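Local atomic coordinates of PUA domain-containing protein (Archaeoglobus fulgidus DSM 4304, PDB entry 2Q07), a protein that is of unknown function but belongs to the archaeosine synthase type 1 family, and probably binds RNA and takes part in tRNA modification. Residues Ala101-Leu104 with Lys105-Ile108; Gly123-Lys126 with Val127-Val131; Phe264-Ser267 with Arg268-Gly271. One frame throughout, in Å; residues are numbered along the deposited sequence.

Interaction 1 of 3, residues Ala101-Leu104 with Lys105-Ile108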
loop_
_atom_site.group_PDB
_atom_site.type_symbol
_atom_site.label_atom_id
_atom_site.label_comp_id
_atom_site.label_asym_id
_atom_site.label_seq_id
_atom_site.Cartn_x
_atom_site.Cartn_y
_atom_site.Cartn_z
ATOM N N ALA A 101 -17.247 -8.638 -0.729
ATOM C CA ALA A 101 -18.108 -7.569 -1.230
ATOM C C ALA A 101 -18.141 -6.411 -0.227
ATOM O O ALA A 101 -18.088 -5.248 -0.608
ATOM C CB ALA A 101 -19.525 -8.104 -1.456
ATOM N N GLY A 102 -18.239 -6.747 1.057
ATOM C CA GLY A 102 -18.282 -5.736 2.101
ATOM C C GLY A 102 -17.101 -4.784 2.027
ATOM O O GLY A 102 -17.286 -3.563 2.039
ATOM N N TRP A 103 -15.891 -5.336 1.943
ATOM C CA TRP A 103 -14.696 -4.506 1.857
ATOM C C TRP A 103 -14.539 -3.797 0.519
ATOM O O TRP A 103 -14.171 -2.618 0.477
ATOM C CB TRP A 103 -13.448 -5.335 2.178
ATOM C CG TRP A 103 -13.308 -5.537 3.661
ATOM C CD1 TRP A 103 -13.466 -6.702 4.354
ATOM C CD2 TRP A 103 -13.090 -4.513 4.641
ATOM N NE1 TRP A 103 -13.370 -6.463 5.710
ATOM C CE2 TRP A 103 -13.137 -5.129 5.911
ATOM C CE3 TRP A 103 -12.863 -3.131 4.567
ATOM C CZ2 TRP A 103 -12.965 -4.409 7.106
ATOM C CZ3 TRP A 103 -12.693 -2.414 5.752
ATOM C CH2 TRP A 103 -12.745 -3.060 7.007
ATOM N N LEU A 104 -14.838 -4.499 -0.574
ATOM C CA LEU A 104 -14.730 -3.891 -1.894
ATOM C C LEU A 104 -15.610 -2.645 -1.969
ATOM O O LEU A 104 -15.191 -1.608 -2.510
ATOM C CB LEU A 104 -15.147 -4.879 -2.991
ATOM C CG LEU A 104 -15.241 -4.273 -4.402
ATOM C CD1 LEU A 104 -13.869 -3.759 -4.855
ATOM C CD2 LEU A 104 -15.761 -5.320 -5.390
ATOM N N LYS A 105 -16.825 -2.753 -1.427
ATOM C CA LYS A 105 -17.764 -1.638 -1.414
ATOM C C LYS A 105 -17.173 -0.431 -0.697
ATOM O O LYS A 105 -17.344 0.704 -1.136
ATOM C CB LYS A 105 -19.082 -2.012 -0.724
ATOM C CG LYS A 105 -20.071 -0.843 -0.738
ATOM C CD LYS A 105 -21.496 -1.224 -0.377
ATOM C CE LYS A 105 -21.702 -1.325 1.117
ATOM N NZ LYS A 105 -23.155 -1.413 1.439
ATOM N N ARG A 106 -16.494 -0.688 0.420
ATOM C CA ARG A 106 -15.873 0.377 1.200
ATOM C C ARG A 106 -14.859 1.171 0.404
ATOM O O ARG A 106 -14.840 2.393 0.471
ATOM C CB ARG A 106 -15.208 -0.208 2.442
ATOM C CG ARG A 106 -16.198 -0.943 3.305
ATOM C CD ARG A 106 -15.724 -1.060 4.726
ATOM N NE ARG A 106 -16.691 -1.796 5.528
ATOM C CZ ARG A 106 -16.647 -1.879 6.850
ATOM N NH1 ARG A 106 -15.678 -1.263 7.521
ATOM N NH2 ARG A 106 -17.566 -2.582 7.499
ATOM N N PHE A 107 -14.016 0.479 -0.357
ATOM C CA PHE A 107 -13.014 1.157 -1.174
ATOM C C PHE A 107 -13.654 1.941 -2.323
ATOM O O PHE A 107 -13.217 3.035 -2.658
ATOM C CB PHE A 107 -12.009 0.149 -1.733
ATOM C CG PHE A 107 -10.965 -0.279 -0.736
ATOM C CD1 PHE A 107 -10.924 -1.587 -0.268
ATOM C CD2 PHE A 107 -10.006 0.621 -0.288
ATOM C CE1 PHE A 107 -9.943 -1.994 0.628
ATOM C CE2 PHE A 107 -9.014 0.223 0.614
ATOM C CZ PHE A 107 -8.983 -1.083 1.071
ATOM N N ILE A 108 -14.691 1.372 -2.925
ATOM C CA ILE A 108 -15.385 2.034 -4.020
ATOM C C ILE A 108 -16.055 3.313 -3.506
ATOM O O ILE A 108 -15.962 4.368 -4.129
ATOM C CB ILE A 108 -16.467 1.118 -4.621
ATOM C CG1 ILE A 108 -15.811 0.012 -5.446
ATOM C CG2 ILE A 108 -17.454 1.940 -5.477
ATOM C CD1 ILE A 108 -16.831 -0.995 -5.989
#
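In both W103 and R106 the CG atom sits beside the backbone N and anti to the carbonyl carbon (chi1 -78° and -59°). These torsions swing the indole and the arginine chain toward each other, three residues apart on helix 94-111. The R106 chain then runs extended from CG to NE, which carries its guanidinium over one face of the indole. R106 CZ lies 4.3 Å from the centroid of the W103 six-membered ring, a cation-pi contact. The two planes are 46° apart, so the guanidinium is tilted over the ring and not stacked flat. R106 NH1 comes closest at W103 CH2, 3.5 Å away. The methylene R106 CD rests at the same distance from W103 CZ3, so the aliphatic chain, not just the charged end, touches the ring.

Helix backbone bonds join the same turn. K105 N bonds to A101 O at 2.9 Å, and F107 N to W103 O at 3.2 Å. On the buried side, I108 CD1 meets L104 CG at 4.0 Å. L104 and F107 also pack on V70 and I63 of the sheet, and K105 NZ forms a salt bridge with E134.

W103 thus serves two sides. It packs on V70 and stacks with F18, while R106 lies over one face, where the pi electrons of the indole probably help to stabilise the arginine charge.

Interaction 2 of 3, residues Gly123-Lys126 with Val127-Val131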
loop_
_atom_site.group_PDB
_atom_site.type_symbol
_atom_site.label_atom_id
_atom_site.label_comp_id
_atom_site.label_asym_id
_atom_site.label_seq_id
_atom_site.Cartn_x
_atom_site.Cartn_y
_atom_site.Cartn_z
ATOM N N GLY A 123 -16.929 -16.302 -10.410
ATOM C CA GLY A 123 -17.067 -15.944 -9.011
ATOM C C GLY A 123 -16.822 -14.483 -8.683
ATOM O O GLY A 123 -17.470 -13.932 -7.785
ATOM N N TYR A 124 -15.893 -13.851 -9.398
ATOM C CA TYR A 124 -15.578 -12.445 -9.159
ATOM C C TYR A 124 -16.742 -11.530 -9.499
ATOM O O TYR A 124 -16.964 -10.530 -8.821
ATOM C CB TYR A 124 -14.360 -12.004 -9.968
ATOM C CG TYR A 124 -13.068 -12.652 -9.551
ATOM C CD1 TYR A 124 -12.571 -13.759 -10.235
ATOM C CD2 TYR A 124 -12.337 -12.157 -8.475
ATOM C CE1 TYR A 124 -11.376 -14.354 -9.859
ATOM C CE2 TYR A 124 -11.144 -12.742 -8.092
ATOM C CZ TYR A 124 -10.669 -13.839 -8.787
ATOM O OH TYR A 124 -9.486 -14.424 -8.410
ATOM N N ARG A 125 -17.472 -11.856 -10.562
ATOM C CA ARG A 125 -18.612 -11.042 -10.946
ATOM C C ARG A 125 -19.674 -11.105 -9.857
ATOM O O ARG A 125 -20.385 -10.127 -9.617
ATOM C CB ARG A 125 -19.193 -11.511 -12.283
ATOM C CG ARG A 125 -18.412 -11.004 -13.485
ATOM C CD ARG A 125 -19.199 -11.147 -14.775
ATOM N NE ARG A 125 -20.582 -10.711 -14.613
ATOM C CZ ARG A 125 -21.381 -10.367 -15.619
ATOM N NH1 ARG A 125 -20.934 -10.400 -16.868
ATOM N NH2 ARG A 125 -22.631 -9.997 -15.373
ATOM N N LYS A 126 -19.780 -12.256 -9.197
ATOM C CA LYS A 126 -20.748 -12.414 -8.121
ATOM C C LYS A 126 -20.425 -11.430 -7.004
ATOM O O LYS A 126 -21.324 -10.848 -6.403
ATOM C CB LYS A 126 -20.718 -13.838 -7.566
ATOM C CG LYS A 126 -21.340 -14.883 -8.473
ATOM C CD LYS A 126 -21.404 -16.228 -7.760
ATOM C CE LYS A 126 -22.213 -17.244 -8.551
ATOM N NZ LYS A 126 -22.315 -18.544 -7.826
ATOM N N VAL A 127 -19.138 -11.251 -6.722
ATOM C CA VAL A 127 -18.722 -10.319 -5.682
ATOM C C VAL A 127 -19.166 -8.914 -6.094
ATOM O O VAL A 127 -19.835 -8.217 -5.335
ATOM C CB VAL A 127 -17.180 -10.346 -5.498
ATOM C CG1 VAL A 127 -16.725 -9.154 -4.676
ATOM C CG2 VAL A 127 -16.754 -11.652 -4.818
ATOM N N VAL A 128 -18.804 -8.517 -7.311
ATOM C CA VAL A 128 -19.149 -7.197 -7.834
ATOM C C VAL A 128 -20.663 -7.002 -7.909
ATOM O O VAL A 128 -21.194 -5.936 -7.562
ATOM C CB VAL A 128 -18.530 -6.996 -9.233
ATOM C CG1 VAL A 128 -18.858 -5.609 -9.769
ATOM C CG2 VAL A 128 -17.022 -7.200 -9.156
ATOM N N GLU A 129 -21.363 -8.037 -8.355
ATOM C CA GLU A 129 -22.811 -7.956 -8.460
ATOM C C GLU A 129 -23.436 -7.586 -7.124
ATOM O O GLU A 129 -24.404 -6.833 -7.081
ATOM C CB GLU A 129 -23.377 -9.279 -8.982
ATOM C CG GLU A 129 -23.306 -9.381 -10.504
ATOM C CD GLU A 129 -23.574 -10.779 -11.011
ATOM O OE1 GLU A 129 -24.528 -11.415 -10.521
ATOM O OE2 GLU A 129 -22.833 -11.240 -11.904
ATOM N N ARG A 130 -22.868 -8.097 -6.034
ATOM C CA ARG A 130 -23.368 -7.785 -4.701
ATOM C C ARG A 130 -23.228 -6.298 -4.399
ATOM O O ARG A 130 -24.124 -5.686 -3.825
ATOM C CB ARG A 130 -22.595 -8.562 -3.633
ATOM C CG ARG A 130 -22.893 -10.045 -3.551
ATOM C CD ARG A 130 -24.323 -10.316 -3.073
ATOM N NE ARG A 130 -24.451 -11.661 -2.508
ATOM C CZ ARG A 130 -24.027 -12.004 -1.295
ATOM N NH1 ARG A 130 -23.455 -11.103 -0.510
ATOM N NH2 ARG A 130 -24.165 -13.253 -0.865
ATOM N N VAL A 131 -22.091 -5.726 -4.783
ATOM C CA VAL A 131 -21.803 -4.314 -4.537
ATOM C C VAL A 131 -22.567 -3.360 -5.456
ATOM O O VAL A 131 -23.015 -2.291 -5.027
ATOM C CB VAL A 131 -20.299 -4.015 -4.703
ATOM C CG1 VAL A 131 -20.027 -2.558 -4.391
ATOM C CG2 VAL A 131 -19.472 -4.925 -3.798
#
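The charged contact joins R125 and E129, four residues apart on helix 123-132. R125 NE and E129 OE2 form a long salt bridge at 3.6 Å. R125 NH2 is almost as near to the same oxygen, at 3.7 Å. OE2 therefore meets the edge of the guanidinium, close to its plane. The carboxylate and guanidinium planes are nearly perpendicular, 84° apart. A bend at chi3 of R125 (45°) brings NE and the guanidinium edge to the E129 carboxylate. R125 also makes a cation-pi contact with Y141, which gives the charge a second partner. A separate salt bridge ties R130 to E94, at the start of the neighbouring helix 94-111.

Backbone bonds supply the second kind of interaction. E129 N donates to R125 O at 2.6 Å, a short bond that links the same two residues. V128 N reaches Y124 O at 3.1 Å with a nearly straight N-H (170°). The first of the series, from V127 N to G123 O, is weak at 3.3 Å. R130 N donates to K126 O at 3.2 Å.

Helix 123-132 is the crossover of a beta-alpha-beta unit. It links the neighbouring parallel strands 115-118 and 138-141, in the region assigned to the DUF5591 family of the uracil-DNA-glycosylase-like clan.

Apolar packing is the third kind, and it faces away from the salt bridge. V128 touches V139 and Y141 of strand 138-141, whereas V127 packs on V100 of helix 94-111.

Interaction 3 of 3, residues Phe264-Ser267 with Arg268-Gly271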
loop_
_atom_site.group_PDB
_atom_site.type_symbol
_atom_site.label_atom_id
_atom_site.label_comp_id
_atom_site.label_asym_id
_atom_site.label_seq_id
_atom_site.Cartn_x
_atom_site.Cartn_y
_atom_site.Cartn_z
ATOM N N PHE A 264 14.434 6.124 16.406
ATOM C CA PHE A 264 14.950 6.253 17.766
ATOM C C PHE A 264 15.936 7.417 17.828
ATOM O O PHE A 264 16.441 7.859 16.794
ATOM C CB PHE A 264 15.630 4.946 18.201
ATOM C CG PHE A 264 16.804 4.544 17.344
ATOM C CD1 PHE A 264 18.072 5.090 17.562
ATOM C CD2 PHE A 264 16.644 3.612 16.325
ATOM C CE1 PHE A 264 19.164 4.710 16.777
ATOM C CE2 PHE A 264 17.717 3.224 15.532
ATOM C CZ PHE A 264 18.987 3.774 15.758
ATOM N N HIS A 265 16.204 7.924 19.031
ATOM C CA HIS A 265 17.119 9.052 19.179
ATOM C C HIS A 265 17.557 9.347 20.626
ATOM O O HIS A 265 16.884 8.973 21.580
ATOM C CB HIS A 265 16.454 10.321 18.627
ATOM C CG HIS A 265 15.278 10.779 19.438
ATOM N ND1 HIS A 265 14.033 10.196 19.340
ATOM C CD2 HIS A 265 15.177 11.720 20.409
ATOM C CE1 HIS A 265 13.215 10.756 20.216
ATOM N NE2 HIS A 265 13.885 11.682 20.877
ATOM N N ASN A 266 18.706 10.005 20.755
ATOM C CA ASN A 266 19.230 10.463 22.042
ATOM C C ASN A 266 19.962 11.782 21.776
ATOM O O ASN A 266 19.767 12.391 20.727
ATOM C CB ASN A 266 20.153 9.440 22.723
ATOM C CG ASN A 266 21.288 8.969 21.849
ATOM O OD1 ASN A 266 21.879 9.733 21.090
ATOM N ND2 ASN A 266 21.622 7.700 21.982
ATOM N N SER A 267 20.803 12.223 22.703
ATOM C CA SER A 267 21.500 13.495 22.535
ATOM C C SER A 267 22.599 13.534 21.474
ATOM O O SER A 267 23.078 14.615 21.123
ATOM C CB SER A 267 22.094 13.943 23.873
ATOM O OG SER A 267 23.181 13.111 24.236
ATOM N N ARG A 268 23.004 12.379 20.953
ATOM C CA ARG A 268 24.071 12.365 19.955
ATOM C C ARG A 268 23.688 11.767 18.603
ATOM O O ARG A 268 24.345 12.038 17.600
ATOM C CB ARG A 268 25.295 11.616 20.491
ATOM C CG ARG A 268 25.087 10.115 20.608
ATOM C CD ARG A 268 26.407 9.352 20.638
ATOM N NE ARG A 268 27.212 9.643 21.821
ATOM C CZ ARG A 268 28.383 9.068 22.081
ATOM N NH1 ARG A 268 28.883 8.172 21.237
ATOM N NH2 ARG A 268 29.057 9.384 23.180
ATOM N N ILE A 269 22.637 10.956 18.568
ATOM C CA ILE A 269 22.228 10.343 17.314
ATOM C C ILE A 269 20.742 10.047 17.225
ATOM O O ILE A 269 19.995 10.140 18.203
ATOM C CB ILE A 269 22.939 8.975 17.075
ATOM C CG1 ILE A 269 22.495 7.973 18.142
ATOM C CG2 ILE A 269 24.452 9.126 17.127
ATOM C CD1 ILE A 269 22.909 6.550 17.851
ATOM N N PHE A 270 20.328 9.696 16.016
ATOM C CA PHE A 270 18.968 9.272 15.765
ATOM C C PHE A 270 19.107 8.226 14.671
ATOM O O PHE A 270 20.086 8.236 13.924
ATOM C CB PHE A 270 18.055 10.445 15.371
ATOM C CG PHE A 270 18.318 11.030 14.019
ATOM C CD1 PHE A 270 17.479 10.731 12.945
ATOM C CD2 PHE A 270 19.349 11.944 13.832
ATOM C CE1 PHE A 270 17.657 11.337 11.712
ATOM C CE2 PHE A 270 19.541 12.563 12.604
ATOM C CZ PHE A 270 18.693 12.262 11.538
ATOM N N GLY A 271 18.170 7.290 14.619
ATOM C CA GLY A 271 18.252 6.249 13.616
ATOM C C GLY A 271 16.924 5.643 13.206
ATOM O O GLY A 271 15.854 6.101 13.605
#
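N266 OD1 accepts two backbone N-H groups from the far side of the turn. R268 N and I269 N each donate to it at 2.9 Å. They approach from opposite faces of the amide plane, so the oxygen is gripped from both sides. The bond from R268 N closes an Asx turn. N266 CG lies between its own backbone N and carbonyl carbon (chi1 54°), and this folds the amide inward over the turn. The other end of the amide is held too, since N266 ND2 bonds to G236 O.

N266 N donates to I269 O at 2.9 Å, nearly straight (164°), and this backbone bond closes the loop. Farther along, G271 N donates to F264 O at 2.8 Å. The return bond from F264 N to G271 O is weak. H265 and F270 form the non-hydrogen-bonded antiparallel pair between these bonds. Their CB atoms meet at 3.6 Å, on the face of the sheet that also touches L226 of helix 219-227. Strands 261-265 and 270-275 thus form a beta hairpin of the PUA domain.

Packing centres on the F264 ring, which folds across the neighbouring strand. G271 CA sits over one ring face, 3.6 Å from the centroid, in a CH-pi contact. Glycine has no side chain, and the ring rests directly on the backbone just below the turn. I269 CD1 comes to the ring edge at F264 CE1, 4.3 Å away. At the tip, S267 OG bonds to D237, and R268 forms a salt bridge with E239.

With two bonds to OD1 and one from ND2, the rotation of the N266 amide is probably fixed, and with it the shape of the turn.

How the interactions relate
Interactions 1 and 2 both lie in the region assigned to the DUF5591 family, and they touch each other. Helices 94-111 and 123-132 meet where A101 and K105 pack against R130 and V131. Each helix turns apolar residues to the sheet or to the other helix and carries its arginine contact on a more open side. The partners differ: an indole in interaction 1, a carboxylate in interaction 2. Interaction 3 is about 42 Å from interaction 1, centre to centre, in the PUA domain. There no helix supplies regular bonds. Strand pairing and a side-chain amide shape the turn, with an exposed tip and a buried phenylalanine just below it.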